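PDB 3FZ0: nucleoside hydrolase, putative from Trypanosoma brucei, which belongs to the nucleoside hydrolase family, built on a mixed beta sheet packed with helices, and carries a bound calcium ion. Local coordinates for residues Val127-Leu131 with Phe151-Thr156; Pro202-Asn207 with Arg335-Ile340; Ala284-Val289 with Val343-Phe348. The protein carries 2 engineered substitutions. All coordinates share one frame; numbering follows the deposited sequence.

Interaction 1. Residues Val127-Leu131 with Phe151-Thr156; sequences VVYQL and FSKLGT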
ATOM      1  N   VAL B 127      36.211  17.796 -19.811  1.00 62.94           N
ATOM      2  CA  VAL B 127      35.244  16.816 -20.316  1.00 61.22           C
ATOM      3  C   VAL B 127      34.366  16.327 -19.179  1.00 61.33           C
ATOM      4  O   VAL B 127      34.855  15.837 -18.140  1.00 61.89           O
ATOM      5  CB  VAL B 127      35.915  15.563 -20.977  1.00 61.17           C
ATOM      6  CG1 VAL B 127      34.858  14.511 -21.325  1.00 58.84           C
ATOM      7  CG2 VAL B 127      36.730  15.936 -22.215  1.00 58.98           C
ATOM      8  N   VAL B 128      33.068  16.437 -19.372  1.00 59.89           N
ATOM      9  CA  VAL B 128      32.138  16.023 -18.351  1.00 58.96           C
ATOM     10  C   VAL B 128      31.076  15.136 -19.004  1.00 59.58           C
ATOM     11  O   VAL B 128      30.563  15.429 -20.109  1.00 59.07           O
ATOM     12  CB  VAL B 128      31.548  17.242 -17.578  1.00 58.38           C
ATOM     13  CG1 VAL B 128      30.483  17.978 -18.405  1.00 58.61           C
ATOM     14  CG2 VAL B 128      30.957  16.801 -16.279  1.00 57.28           C
ATOM     15  N   TYR B 129      30.777  14.031 -18.337  1.00 60.04           N
ATOM     16  CA  TYR B 129      29.782  13.098 -18.830  1.00 60.04           C
ATOM     17  C   TYR B 129      28.481  13.319 -18.090  1.00 60.46           C
ATOM     18  O   TYR B 129      28.492  13.529 -16.872  1.00 60.36           O
ATOM     19  CB  TYR B 129      30.248  11.665 -18.616  1.00 59.42           C
ATOM     20  CG  TYR B 129      31.448  11.292 -19.445  1.00 58.58           C
ATOM     21  CD1 TYR B 129      32.728  11.749 -19.121  1.00 56.62           C
ATOM     22  CD2 TYR B 129      31.320  10.454 -20.548  1.00 59.20           C
ATOM     23  CE1 TYR B 129      33.853  11.382 -19.896  1.00 57.23           C
ATOM     24  CE2 TYR B 129      32.443  10.079 -21.325  1.00 57.07           C
ATOM     25  CZ  TYR B 129      33.692  10.554 -21.008  1.00 58.06           C
ATOM     26  OH  TYR B 129      34.799  10.185 -21.782  1.00 58.36           O
ATOM     27  N   GLN B 130      27.365  13.280 -18.824  1.00 60.54           N
ATOM     28  CA  GLN B 130      26.032  13.461 -18.240  1.00 60.57           C
ATOM     29  C   GLN B 130      25.070  12.413 -18.794  1.00 60.55           C
ATOM     30  O   GLN B 130      25.187  11.994 -19.964  1.00 60.33           O
ATOM     31  CB  GLN B 130      25.495  14.861 -18.559  1.00 60.33           C
ATOM     32  CG  GLN B 130      26.270  15.975 -17.932  1.00 60.91           C
ATOM     33  CD  GLN B 130      25.703  17.339 -18.244  1.00 62.89           C
ATOM     34  OE1 GLN B 130      25.903  17.876 -19.333  1.00 64.45           O
ATOM     35  NE2 GLN B 130      25.008  17.926 -17.278  1.00 62.75           N
ATOM     36  N   LEU B 131      24.143  11.978 -17.945  1.00 60.49           N
ATOM     37  CA  LEU B 131      23.128  11.040 -18.356  1.00 60.75           C
ATOM     38  C   LEU B 131      21.856  11.827 -18.291  1.00 60.97           C
ATOM     39  O   LEU B 131      21.560  12.421 -17.260  1.00 61.34           O
ATOM     40  CB  LEU B 131      23.064   9.855 -17.395  1.00 61.04           C
ATOM     41  CG  LEU B 131      22.310   8.558 -17.764  1.00 62.50           C
ATOM     42  CD1 LEU B 131      22.468   7.569 -16.650  1.00 64.24           C
ATOM     43  CD2 LEU B 131      20.846   8.764 -18.004  1.00 63.23           C
ATOM     44  N   PHE B 151      28.878   5.280 -11.275  1.00 61.46           N
ATOM     45  CA  PHE B 151      28.016   6.446 -11.507  1.00 61.69           C
ATOM     46  C   PHE B 151      28.556   7.754 -10.954  1.00 62.26           C
ATOM     47  O   PHE B 151      28.068   8.825 -11.298  1.00 62.77           O
ATOM     48  CB  PHE B 151      26.596   6.171 -11.059  1.00 60.96           C
ATOM     49  CG  PHE B 151      25.845   5.320 -12.028  1.00 61.60           C
ATOM     50  CD1 PHE B 151      26.012   3.922 -12.043  1.00 60.87           C
ATOM     51  CD2 PHE B 151      25.001   5.904 -12.976  1.00 59.73           C
ATOM     52  CE1 PHE B 151      25.320   3.138 -12.986  1.00 59.81           C
ATOM     53  CE2 PHE B 151      24.333   5.126 -13.895  1.00 58.76           C
ATOM     54  CZ  PHE B 151      24.479   3.754 -13.896  1.00 59.94           C
ATOM     55  N   SER B 152      29.601   7.662 -10.142  1.00 62.51           N
ATOM     56  CA  SER B 152      30.251   8.848  -9.619  1.00 62.94           C
ATOM     57  C   SER B 152      31.103   9.504 -10.717  1.00 63.28           C
ATOM     58  O   SER B 152      31.568  10.625 -10.542  1.00 63.47           O
ATOM     59  CB  SER B 152      31.114   8.484  -8.406  1.00 62.26           C
ATOM     60  OG  SER B 152      32.266   7.815  -8.855  1.00 62.68           O
ATOM     61  N   LYS B 153      31.318   8.796 -11.828  1.00 63.22           N
ATOM     62  CA  LYS B 153      32.065   9.355 -12.954  1.00 63.68           C
ATOM     63  C   LYS B 153      31.269  10.418 -13.712  1.00 63.43           C
ATOM     64  O   LYS B 153      31.830  11.151 -14.515  1.00 64.15           O
ATOM     65  CB  LYS B 153      32.549   8.263 -13.920  1.00 63.59           C
ATOM     66  CG  LYS B 153      33.655   7.342 -13.371  1.00 64.31           C
ATOM     67  CD  LYS B 153      34.586   7.112 -14.511  1.00 67.45           C
ATOM     68  CE  LYS B 153      35.412   5.874 -14.391  1.00 69.42           C
ATOM     69  NZ  LYS B 153      35.925   5.549 -15.781  1.00 68.62           N
ATOM     70  N   LEU B 154      29.966  10.481 -13.467  1.00 63.35           N
ATOM     71  CA  LEU B 154      29.076  11.478 -14.097  1.00 62.81           C
ATOM     72  C   LEU B 154      29.086  12.788 -13.320  1.00 63.35           C
ATOM     73  O   LEU B 154      29.063  12.794 -12.074  1.00 63.87           O
ATOM     74  CB  LEU B 154      27.646  10.960 -14.175  1.00 62.08           C
ATOM     75  CG  LEU B 154      27.387   9.734 -15.046  1.00 60.77           C
ATOM     76  CD1 LEU B 154      26.039   9.166 -14.779  1.00 58.99           C
ATOM     77  CD2 LEU B 154      27.505  10.034 -16.518  1.00 59.83           C
ATOM     78  N   GLY B 155      29.157  13.885 -14.054  1.00 63.45           N
ATOM     79  CA  GLY B 155      29.023  15.211 -13.512  1.00 63.88           C
ATOM     80  C   GLY B 155      30.289  15.745 -12.924  1.00 64.78           C
ATOM     81  O   GLY B 155      31.361  15.175 -13.095  1.00 64.64           O
ATOM     82  N   THR B 156      30.140  16.851 -12.206  1.00 66.01           N
ATOM     83  CA  THR B 156      31.229  17.531 -11.526  1.00 67.40           C
ATOM     84  C   THR B 156      30.667  17.844 -10.144  1.00 68.35           C
ATOM     85  O   THR B 156      29.526  17.450  -9.848  1.00 68.88           O
ATOM     86  CB  THR B 156      31.616  18.789 -12.339  1.00 67.40           C
ATOM     87  OG1 THR B 156      32.353  18.376 -13.503  1.00 68.05           O
ATOM     88  CG2 THR B 156      32.475  19.742 -11.560  1.00 68.60           C
TER
HETATM   89  O   HOH W   1      32.209  13.805 -15.858  1.00 49.92           O
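L154 lays both methyl branches against strand 127-131. CD2 meets CB of Y129 at 3.8 Å, and CD1 reaches CB of L131 at 4.0 Å. A branched leucine suits this place because its CG, anti to its carbonyl carbon (chi1 -64°), lets the fork span Y129 and L131, two residues apart on the strand. Beyond it, L131 CD1 touches the edge of the F151 ring at CE2, 4.1 Å away, and that ring sinks among I114, L115 and L118 of helix 110-120. V128 CG2 packs on the backbone of G155 and on T156 OG1, 3.5 Å away.

The two segments belong to a beta-alpha-beta crossover: strand 127-133 leads through helix 138-146 to the parallel neighbour 162-165, and 151-156 lies on the return path. There G155, whose positive phi is easy for a residue without a side chain, gives its N-H to Y129 O at 2.9 Å.

On the looser side, a water fills in for direct backbone pairing. It accepts from Y129 N at 2.9 Å and donates to K153 O and G155 O. Here the partly exposed chains lead off to other partners: Y129 OH to E122 N, and K153 NZ to L118 O.

Interaction 2. Residues Pro202-Asn207 with Arg335-Ile340; sequences PVQLVN and RNCNVI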
ATOM      1  N   PRO B 202      23.084  16.444  -6.748  1.00 66.37           N
ATOM      2  CA  PRO B 202      21.707  15.937  -6.660  1.00 65.57           C
ATOM      3  C   PRO B 202      21.106  15.726  -8.043  1.00 64.41           C
ATOM      4  O   PRO B 202      21.401  16.495  -8.960  1.00 64.04           O
ATOM      5  CB  PRO B 202      20.955  17.081  -5.973  1.00 65.75           C
ATOM      6  CG  PRO B 202      22.033  17.812  -5.204  1.00 66.31           C
ATOM      7  CD  PRO B 202      23.290  17.677  -5.965  1.00 65.88           C
ATOM      8  N   VAL B 203      20.274  14.693  -8.172  1.00 63.57           N
ATOM      9  CA  VAL B 203      19.455  14.440  -9.366  1.00 62.67           C
ATOM     10  C   VAL B 203      18.671  15.718  -9.675  1.00 62.95           C
ATOM     11  O   VAL B 203      18.094  16.314  -8.757  1.00 63.31           O
ATOM     12  CB  VAL B 203      18.446  13.285  -9.088  1.00 63.01           C
ATOM     13  CG1 VAL B 203      17.537  13.015 -10.308  1.00 61.26           C
ATOM     14  CG2 VAL B 203      19.161  12.008  -8.606  1.00 61.57           C
ATOM     15  N   GLN B 204      18.668  16.158 -10.933  1.00 62.75           N
ATOM     16  CA  GLN B 204      17.814  17.275 -11.372  1.00 62.42           C
ATOM     17  C   GLN B 204      16.491  16.741 -11.897  1.00 62.23           C
ATOM     18  O   GLN B 204      16.456  15.980 -12.883  1.00 62.52           O
ATOM     19  CB  GLN B 204      18.497  18.101 -12.462  1.00 62.16           C
ATOM     20  CG  GLN B 204      19.926  18.515 -12.113  1.00 62.94           C
ATOM     21  CD  GLN B 204      19.992  19.478 -10.958  1.00 63.91           C
ATOM     22  OE1 GLN B 204      19.451  20.579 -11.042  1.00 63.64           O
ATOM     23  NE2 GLN B 204      20.643  19.069  -9.855  1.00 62.82           N
ATOM     24  N   LEU B 205      15.402  17.124 -11.240  1.00 61.81           N
ATOM     25  CA  LEU B 205      14.084  16.593 -11.587  1.00 61.26           C
ATOM     26  C   LEU B 205      13.351  17.548 -12.515  1.00 61.55           C
ATOM     27  O   LEU B 205      12.746  18.537 -12.075  1.00 62.45           O
ATOM     28  CB  LEU B 205      13.259  16.293 -10.324  1.00 60.70           C
ATOM     29  CG  LEU B 205      11.911  15.577 -10.478  1.00 61.16           C
ATOM     30  CD1 LEU B 205      11.972  14.026 -10.613  1.00 59.62           C
ATOM     31  CD2 LEU B 205      10.963  15.988  -9.314  1.00 60.63           C
ATOM     32  N   VAL B 206      13.397  17.269 -13.808  1.00 61.49           N
ATOM     33  CA  VAL B 206      12.637  18.071 -14.757  1.00 61.19           C
ATOM     34  C   VAL B 206      11.218  17.479 -14.848  1.00 61.68           C
ATOM     35  O   VAL B 206      10.950  16.503 -15.583  1.00 62.15           O
ATOM     36  CB  VAL B 206      13.370  18.196 -16.080  1.00 61.47           C
ATOM     37  CG1 VAL B 206      12.608  19.141 -17.058  1.00 60.19           C
ATOM     38  CG2 VAL B 206      14.833  18.686 -15.808  1.00 60.77           C
ATOM     39  N   ASN B 207      10.331  18.072 -14.053  1.00 61.25           N
ATOM     40  CA  ASN B 207       9.003  17.527 -13.818  1.00 61.53           C
ATOM     41  C   ASN B 207       8.004  18.088 -14.803  1.00 61.73           C
ATOM     42  O   ASN B 207       8.279  19.075 -15.504  1.00 61.82           O
ATOM     43  CB  ASN B 207       8.538  17.831 -12.386  1.00 61.07           C
ATOM     44  CG  ASN B 207       8.730  19.282 -12.018  1.00 61.83           C
ATOM     45  OD1 ASN B 207       7.892  20.132 -12.309  1.00 62.30           O
ATOM     46  ND2 ASN B 207       9.873  19.587 -11.419  1.00 62.36           N
ATOM     47  N   ARG B 335      19.264  16.035   1.277  1.00 61.50           N
ATOM     48  CA  ARG B 335      18.830  16.783   0.083  1.00 60.87           C
ATOM     49  C   ARG B 335      19.364  16.126  -1.189  1.00 61.17           C
ATOM     50  O   ARG B 335      20.459  16.464  -1.685  1.00 61.25           O
ATOM     51  CB  ARG B 335      19.260  18.245   0.169  1.00 60.74           C
ATOM     52  CG  ARG B 335      18.469  19.014   1.136  1.00 61.01           C
ATOM     53  CD  ARG B 335      18.839  20.475   1.245  1.00 62.67           C
ATOM     54  NE  ARG B 335      18.363  20.969   2.546  1.00 63.56           N
ATOM     55  CZ  ARG B 335      17.111  21.342   2.812  1.00 64.35           C
ATOM     56  NH1 ARG B 335      16.183  21.315   1.849  1.00 63.96           N
ATOM     57  NH2 ARG B 335      16.786  21.761   4.045  1.00 62.97           N
ATOM     58  N   ASN B 336      18.585  15.184  -1.712  1.00 61.27           N
ATOM     59  CA  ASN B 336      19.020  14.341  -2.814  1.00 61.58           C
ATOM     60  C   ASN B 336      18.538  14.762  -4.173  1.00 61.83           C
ATOM     61  O   ASN B 336      18.939  14.155  -5.166  1.00 62.31           O
ATOM     62  CB  ASN B 336      18.575  12.897  -2.582  1.00 61.33           C
ATOM     63  CG  ASN B 336      17.056  12.729  -2.624  1.00 61.88           C
ATOM     64  OD1 ASN B 336      16.310  13.675  -2.424  1.00 62.13           O
ATOM     65  ND2 ASN B 336      16.603  11.506  -2.850  1.00 60.84           N
ATOM     66  N   CYS B 337      17.679  15.772  -4.233  1.00 62.33           N
ATOM     67  CA  CYS B 337      17.031  16.116  -5.494  1.00 62.36           C
ATOM     68  C   CYS B 337      16.761  17.614  -5.665  1.00 62.25           C
ATOM     69  O   CYS B 337      16.252  18.265  -4.756  1.00 62.67           O
ATOM     70  CB  CYS B 337      15.745  15.323  -5.612  1.00 62.12           C
ATOM     71  SG  CYS B 337      14.732  15.705  -7.054  1.00 63.90           S
ATOM     72  N   ASN B 338      17.128  18.152  -6.823  1.00 61.92           N
ATOM     73  CA  ASN B 338      16.843  19.542  -7.167  1.00 61.64           C
ATOM     74  C   ASN B 338      15.595  19.597  -8.035  1.00 61.58           C
ATOM     75  O   ASN B 338      15.607  19.158  -9.177  1.00 62.13           O
ATOM     76  CB  ASN B 338      18.036  20.183  -7.869  1.00 61.15           C
ATOM     77  CG  ASN B 338      17.951  21.717  -7.926  1.00 60.75           C
ATOM     78  OD1 ASN B 338      17.416  22.365  -7.020  1.00 58.28           O
ATOM     79  ND2 ASN B 338      18.490  22.297  -9.002  1.00 57.98           N
ATOM     80  N   VAL B 339      14.506  20.082  -7.457  1.00 61.31           N
ATOM     81  CA  VAL B 339      13.210  20.145  -8.135  1.00 61.04           C
ATOM     82  C   VAL B 339      13.221  21.434  -8.938  1.00 61.23           C
ATOM     83  O   VAL B 339      13.245  22.514  -8.340  1.00 61.31           O
ATOM     84  CB  VAL B 339      12.034  20.130  -7.106  1.00 61.00           C
ATOM     85  CG1 VAL B 339      10.703  20.243  -7.802  1.00 59.37           C
ATOM     86  CG2 VAL B 339      12.114  18.846  -6.259  1.00 59.39           C
ATOM     87  N   ILE B 340      13.259  21.318 -10.271  1.00 61.08           N
ATOM     88  CA  ILE B 340      13.291  22.480 -11.155  1.00 61.23           C
ATOM     89  C   ILE B 340      11.872  23.085 -11.233  1.00 61.77           C
ATOM     90  O   ILE B 340      10.926  22.378 -11.595  1.00 61.68           O
ATOM     91  CB  ILE B 340      13.753  22.091 -12.581  1.00 61.30           C
ATOM     92  CG1 ILE B 340      15.001  21.172 -12.561  1.00 60.57           C
ATOM     93  CG2 ILE B 340      13.931  23.330 -13.441  1.00 61.33           C
ATOM     94  CD1 ILE B 340      16.264  21.760 -11.922  1.00 59.77           C
TER
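Q204 and N338 face each other across two parallel strands, and their amides join: N338 ND2 donates to Q204 OE1 at 2.8 Å, nearly straight at 172°. The acceptor lies in the amide plane of N338, while the two amide planes stand 53° apart. Behind them runs the parallel ladder, in which V203 O receives N338 N at 2.8 Å and N338 O receives L205 N at 2.9 Å. The ladder weakens at both ends, in V203 N to N336 O and in I340 N to L205 O.

On the other face of the sheet, L205 CB rests on C337 SG at 3.6 Å, a diagonal apolar contact, since L205 pairs with V339 and C337 with V203.

A second layer fixes the polar groups. The Q204 chain bends at chi2 (-66°), which brings Q204 NE2 back to P202 O at 2.8 Å. N338 OD1 is held by S299 OG on the far neighbour, strand 296-306. Against that strand, N336 and C337 both face T302 in a classic beta bulge. At the other end N207, the N-cap of helix 208-212, sends ND2 to I340 O at 3.0 Å and turns OD1 to V210 N and S169 OG.

Asparagine and glutamine, able to donate and accept at once, pair polar groups within the sheet without introducing charge, and each amide's orientation is set by partners on both oxygen and nitrogen.

Interaction 3. Residues Ala284-Val289 with Val343-Phe348; sequences AVAVLV and VDNEMF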
ATOM      1  N   ALA B 284      12.493  17.881 -24.332  1.00 61.84           N
ATOM      2  CA  ALA B 284      13.391  18.919 -24.848  1.00 61.06           C
ATOM      3  C   ALA B 284      13.791  19.858 -23.729  1.00 60.73           C
ATOM      4  O   ALA B 284      14.934  20.339 -23.689  1.00 60.40           O
ATOM      5  CB  ALA B 284      12.758  19.694 -26.012  1.00 60.74           C
ATOM      6  N   VAL B 285      12.862  20.105 -22.803  1.00 60.15           N
ATOM      7  CA  VAL B 285      13.142  20.974 -21.662  1.00 59.54           C
ATOM      8  C   VAL B 285      14.225  20.332 -20.765  1.00 59.93           C
ATOM      9  O   VAL B 285      15.147  20.997 -20.263  1.00 60.47           O
ATOM     10  CB  VAL B 285      11.824  21.346 -20.879  1.00 59.70           C
ATOM     11  CG1 VAL B 285      12.100  22.239 -19.661  1.00 59.33           C
ATOM     12  CG2 VAL B 285      10.831  22.055 -21.776  1.00 57.95           C
ATOM     13  N   ALA B 286      14.134  19.024 -20.578  1.00 59.91           N
ATOM     14  CA  ALA B 286      15.099  18.311 -19.758  1.00 59.97           C
ATOM     15  C   ALA B 286      16.499  18.374 -20.394  1.00 60.24           C
ATOM     16  O   ALA B 286      17.481  18.694 -19.708  1.00 60.83           O
ATOM     17  CB  ALA B 286      14.647  16.851 -19.549  1.00 59.51           C
ATOM     18  N   VAL B 287      16.605  18.055 -21.691  1.00 60.26           N
ATOM     19  CA  VAL B 287      17.890  18.212 -22.404  1.00 59.97           C
ATOM     20  C   VAL B 287      18.446  19.644 -22.267  1.00 60.60           C
ATOM     21  O   VAL B 287      19.641  19.815 -22.017  1.00 61.12           O
ATOM     22  CB  VAL B 287      17.838  17.758 -23.914  1.00 59.60           C
ATOM     23  CG1 VAL B 287      19.115  18.104 -24.633  1.00 57.83           C
ATOM     24  CG2 VAL B 287      17.593  16.234 -23.991  1.00 58.53           C
ATOM     25  N   LEU B 288      17.593  20.658 -22.382  1.00 60.58           N
ATOM     26  CA  LEU B 288      18.048  22.028 -22.184  1.00 61.20           C
ATOM     27  C   LEU B 288      18.632  22.262 -20.780  1.00 61.63           C
ATOM     28  O   LEU B 288      19.680  22.925 -20.620  1.00 61.71           O
ATOM     29  CB  LEU B 288      16.913  23.009 -22.453  1.00 61.66           C
ATOM     30  CG  LEU B 288      17.289  24.480 -22.316  1.00 61.28           C
ATOM     31  CD1 LEU B 288      18.049  24.895 -23.531  1.00 59.74           C
ATOM     32  CD2 LEU B 288      16.018  25.277 -22.176  1.00 62.08           C
ATOM     33  N   VAL B 289      17.965  21.718 -19.763  1.00 62.06           N
ATOM     34  CA  VAL B 289      18.435  21.875 -18.394  1.00 62.06           C
ATOM     35  C   VAL B 289      19.824  21.262 -18.242  1.00 62.61           C
ATOM     36  O   VAL B 289      20.676  21.839 -17.586  1.00 62.32           O
ATOM     37  CB  VAL B 289      17.423  21.326 -17.371  1.00 61.82           C
ATOM     38  CG1 VAL B 289      18.048  21.157 -15.985  1.00 60.43           C
ATOM     39  CG2 VAL B 289      16.224  22.260 -17.288  1.00 61.94           C
ATOM     40  N   VAL B 343      11.984  27.262 -15.831  1.00 61.56           N
ATOM     41  CA  VAL B 343      12.932  27.265 -16.934  1.00 61.41           C
ATOM     42  C   VAL B 343      12.735  28.487 -17.821  1.00 61.47           C
ATOM     43  O   VAL B 343      11.600  28.919 -18.067  1.00 61.38           O
ATOM     44  CB  VAL B 343      12.837  25.970 -17.756  1.00 61.46           C
ATOM     45  CG1 VAL B 343      13.577  26.080 -19.086  1.00 61.73           C
ATOM     46  CG2 VAL B 343      13.428  24.801 -16.938  1.00 61.26           C
ATOM     47  N   ASP B 344      13.858  29.036 -18.297  1.00 61.71           N
ATOM     48  CA  ASP B 344      13.889  30.234 -19.148  1.00 62.05           C
ATOM     49  C   ASP B 344      13.267  29.884 -20.495  1.00 62.02           C
ATOM     50  O   ASP B 344      13.888  29.184 -21.291  1.00 62.16           O
ATOM     51  CB  ASP B 344      15.335  30.671 -19.322  1.00 61.84           C
ATOM     52  CG  ASP B 344      15.476  32.003 -20.015  1.00 63.32           C
ATOM     53  OD1 ASP B 344      14.697  32.331 -20.944  1.00 64.77           O
ATOM     54  OD2 ASP B 344      16.412  32.742 -19.638  1.00 63.68           O
ATOM     55  N   ASN B 345      12.032  30.334 -20.722  1.00 62.05           N
ATOM     56  CA  ASN B 345      11.311  30.040 -21.986  1.00 62.32           C
ATOM     57  C   ASN B 345      12.035  30.574 -23.233  1.00 62.13           C
ATOM     58  O   ASN B 345      12.153  29.897 -24.233  1.00 61.57           O
ATOM     59  CB  ASN B 345       9.859  30.554 -21.983  1.00 61.39           C
ATOM     60  CG  ASN B 345       9.052  29.968 -23.127  1.00 61.24           C
ATOM     61  OD1 ASN B 345       8.987  28.733 -23.277  1.00 62.82           O
ATOM     62  ND2 ASN B 345       8.481  30.832 -23.974  1.00 61.43           N
ATOM     63  N   GLU B 346      12.522  31.799 -23.123  1.00 62.89           N
ATOM     64  CA  GLU B 346      13.297  32.450 -24.158  1.00 64.29           C
ATOM     65  C   GLU B 346      14.512  31.589 -24.609  1.00 63.77           C
ATOM     66  O   GLU B 346      14.702  31.385 -25.804  1.00 62.65           O
ATOM     67  CB  GLU B 346      13.705  33.833 -23.656  1.00 64.34           C
ATOM     68  CG  GLU B 346      14.171  34.804 -24.730  1.00 67.87           C
ATOM     69  CD  GLU B 346      13.822  36.276 -24.380  1.00 72.44           C
ATOM     70  OE1 GLU B 346      12.981  36.506 -23.450  1.00 74.73           O
ATOM     71  OE2 GLU B 346      14.370  37.204 -25.060  1.00 75.34           O
ATOM     72  N   MET B 347      15.283  31.045 -23.651  1.00 63.93           N
ATOM     73  CA  MET B 347      16.433  30.194 -23.982  1.00 64.70           C
ATOM     74  C   MET B 347      15.988  28.890 -24.621  1.00 63.60           C
ATOM     75  O   MET B 347      16.681  28.368 -25.503  1.00 63.41           O
ATOM     76  CB  MET B 347      17.277  29.873 -22.760  1.00 64.78           C
ATOM     77  CG  MET B 347      18.351  30.864 -22.448  1.00 67.12           C
ATOM     78  SD  MET B 347      19.441  30.290 -21.125  1.00 68.48           S
ATOM     79  CE  MET B 347      19.877  28.696 -21.716  1.00 69.13           C
ATOM     80  N   PHE B 348      14.846  28.368 -24.163  1.00 62.61           N
ATOM     81  CA  PHE B 348      14.231  27.188 -24.757  1.00 62.30           C
ATOM     82  C   PHE B 348      13.828  27.354 -26.251  1.00 62.24           C
ATOM     83  O   PHE B 348      14.169  26.527 -27.087  1.00 61.55           O
ATOM     84  CB  PHE B 348      13.025  26.761 -23.928  1.00 62.05           C
ATOM     85  CG  PHE B 348      12.309  25.551 -24.468  1.00 61.39           C
ATOM     86  CD1 PHE B 348      12.973  24.336 -24.590  1.00 61.79           C
ATOM     87  CD2 PHE B 348      10.967  25.627 -24.833  1.00 60.77           C
ATOM     88  CE1 PHE B 348      12.313  23.198 -25.052  1.00 61.92           C
ATOM     89  CE2 PHE B 348      10.281  24.502 -25.323  1.00 60.59           C
ATOM     90  CZ  PHE B 348      10.944  23.284 -25.434  1.00 61.77           C
TER
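F348 reaches from its own helix to helix 282-291, and its side chain can be followed atom by atom. CB starts against L288, whose CD2 lies 3.8 Å away. From there CG stands anti to the backbone N (chi1 179°), a torsion that carries the ring away from its helix and along the neighbouring one. CD1 still feels L288 CD2, at 4.0 Å. Further out, CE1 comes to A284 CB at 3.7 Å, with the methyl in the plane of the ring at its edge. CZ is near both A284 CB at the edge and V285 CG2 over the face. That valine methyl makes a CH-pi contact, 4.0 Å from the ring centroid and 22° off the normal, offset toward the rim. The small alanine makes room for the ring edge, and the branched valine supplies a methyl for the face.

V343, at the end of strand 337-343, completes the patch. Its CG1 meets L288 CD2 at 4.0 Å, and its CG2 meets V289 CG2 at 3.8 Å while V285 CG1 passes alongside in the opposite direction. Helix 282-291 itself packs on the central sheet, V285 and V289 on V206 of strand 203-206, so the contact joins that helix to the strand-to-helix turn leaving strand 337-343.

In this turn D344 is the N-cap: its OD1 accepts M347 N at 3.1 Å, from above the carboxylate plane. A short acidic side chain suits a helix start, where it binds an amide of the first turn.

The chemistry divides cleanly: across the segments the contact is wholly apolar and rests on shape, while the polar bond of the cap stays within 343-348, at the start of the helix that carries F348.

In the fold
Interactions 1 and 2 reach the same mixed sheet, their centres 16 Å apart, with strand 162-165 lying between strands 127-133 and 203-206. Interaction 3 joins a helix packed on that sheet to the helix that follows strand 337-343, so the chain passes directly from interaction 2 into interaction 3. These two touch: V206 CG1 lies 3.8 Å from A286 CA. Interaction 1 stands apart, its centre 20 Å from that of interaction 3. None of the three includes a residue of the calcium site of D14, D19, L134 and D283, though the side chains of L131, V206 and A284 are about 12, 11 and 10 Å from the ion, and L134 and D283 are close in sequence to 127-131 and 284-289.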